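Local atomic coordinates of hydroxylacyl-CoA dehydrogenase (Streptomyces coelicolor, PDB entry 5BKA), a protein that probably takes part in biosynthesis of the polyketide actinorhodin, as a noncanonical SnoaL-like member of the NTF2-like superfamily. Residues V14-F17 and Y18-M22. Residues are numbered along the deposited sequence; the frame is centred on the assembly and turned at random.
Sequences VLSF and YGHQM
V14 and Y18, one helical turn apart, point the same way, and V14 CG1 lies over one face of the phenol ring, 4.1 Å from the Y18 ring centroid, a CH-pi contact. The valine's first torsion (171°) sets CG1 anti to the backbone N and thereby over the ring. F17 meets the same ring obliquely, CD2 coming 3.8 Å from Y18 CD1 with the planes 51° apart. Further along, F17 CE2 passes 3.8 Å from OE1 of the Q21 amide, which is turned well out of the phenyl plane and held by T36 through NE2 and R136 through OE1. V14, Y18 and Q21 are buried against the sheet, where F80 packs edge-to-face with Y18. Replacing Y18 by an alanine would probably open a gap beside V14 and F17 and leave F80 without its aromatic mate.

The other side is looser and partly exposed. S16 OG lies 3.8 Å from H20 CD2, and a water 2.6 Å from S16 OG hydrogen-bonds both it and H20 NE2. That NE2 is also weakly hydrogen-bonded to L85 O of a second subunit, whose Y11 packs on S16 and A84 on H20. Four i to i+4 backbone bonds tie 14-17 to 18-21 along the helix, that from H20 N to S16 O being nearly straight (172°). The pattern is that of an alpha-helix with one face on the curved sheet of the NTF2-like alpha+beta fold and the other partly at a subunit interface.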
# COMPACT_ATOMS: atom_id res chain seq x y z
N VAL B 14 -11.04 0.05 -8.35
CA VAL B 14 -9.89 0.80 -8.84
C VAL B 14 -8.60 0.26 -8.23
O VAL B 14 -7.59 0.11 -8.93
CB VAL B 14 -10.07 2.31 -8.57
CG1 VAL B 14 -8.78 3.06 -8.88
CG2 VAL B 14 -11.22 2.86 -9.40
N LEU B 15 -8.61 -0.03 -6.93
CA LEU B 15 -7.43 -0.61 -6.29
C LEU B 15 -7.04 -1.93 -6.93
O LEU B 15 -5.86 -2.19 -7.17
CB LEU B 15 -7.69 -0.80 -4.79
CG LEU B 15 -7.76 0.45 -3.91
CD1 LEU B 15 -7.84 0.06 -2.44
CD2 LEU B 15 -6.56 1.36 -4.17
N SER B 16 -8.03 -2.80 -7.19
CA SER B 16 -7.76 -4.06 -7.88
C SER B 16 -7.21 -3.81 -9.28
O SER B 16 -6.26 -4.47 -9.72
CB SER B 16 -9.03 -4.90 -7.94
OG SER B 16 -8.80 -6.11 -8.65
N PHE B 17 -7.82 -2.87 -10.01
CA PHE B 17 -7.31 -2.48 -11.32
C PHE B 17 -5.84 -2.08 -11.24
O PHE B 17 -5.02 -2.52 -12.06
CB PHE B 17 -8.16 -1.33 -11.88
CG PHE B 17 -7.67 -0.80 -13.20
CD1 PHE B 17 -7.96 -1.46 -14.38
CD2 PHE B 17 -6.95 0.38 -13.25
CE1 PHE B 17 -7.52 -0.96 -15.59
CE2 PHE B 17 -6.50 0.88 -14.47
CZ PHE B 17 -6.79 0.21 -15.64
N TYR B 18 -5.49 -1.26 -10.25
CA TYR B 18 -4.10 -0.84 -10.09
C TYR B 18 -3.20 -2.01 -9.70
O TYR B 18 -2.04 -2.08 -10.13
CB TYR B 18 -4.00 0.27 -9.04
CG TYR B 18 -4.46 1.63 -9.52
CD1 TYR B 18 -4.47 1.94 -10.88
CD2 TYR B 18 -4.87 2.60 -8.62
CE1 TYR B 18 -4.88 3.18 -11.32
CE2 TYR B 18 -5.28 3.84 -9.06
CZ TYR B 18 -5.29 4.13 -10.41
OH TYR B 18 -5.70 5.36 -10.84
N GLY B 19 -3.72 -2.93 -8.89
CA GLY B 19 -2.90 -4.06 -8.47
C GLY B 19 -2.45 -4.92 -9.63
O GLY B 19 -1.27 -5.25 -9.76
N HIS B 20 -3.40 -5.30 -10.50
CA HIS B 20 -3.05 -6.06 -11.69
C HIS B 20 -2.20 -5.23 -12.65
O HIS B 20 -1.25 -5.75 -13.25
CB HIS B 20 -4.32 -6.55 -12.39
CG HIS B 20 -5.02 -7.65 -11.66
ND1 HIS B 20 -4.80 -8.99 -11.92
CD2 HIS B 20 -5.96 -7.61 -10.68
CE1 HIS B 20 -5.56 -9.72 -11.13
NE2 HIS B 20 -6.27 -8.91 -10.36
N GLN B 21 -2.54 -3.95 -12.82
CA GLN B 21 -1.86 -3.10 -13.79
C GLN B 21 -0.37 -2.97 -13.46
O GLN B 21 0.49 -3.17 -14.32
CB GLN B 21 -2.53 -1.73 -13.84
CG GLN B 21 -1.90 -0.73 -14.78
CD GLN B 21 -2.62 0.61 -14.78
OE1 GLN B 21 -2.84 1.21 -13.72
NE2 GLN B 21 -3.01 1.07 -15.96
N MSE B 22 -0.06 -2.63 -12.21
CA MSE B 22 1.33 -2.39 -11.80
C MSE B 22 2.17 -3.67 -11.79
O MSE B 22 3.36 -3.63 -12.09
CB MSE B 22 1.38 -1.75 -10.41
CG MSE B 22 0.99 -0.29 -10.38
SE MSE B 22 1.58 0.69 -11.95
CE MSE B 22 -0.11 1.45 -12.42
O HOH W 1 -8.01 -8.42 -7.78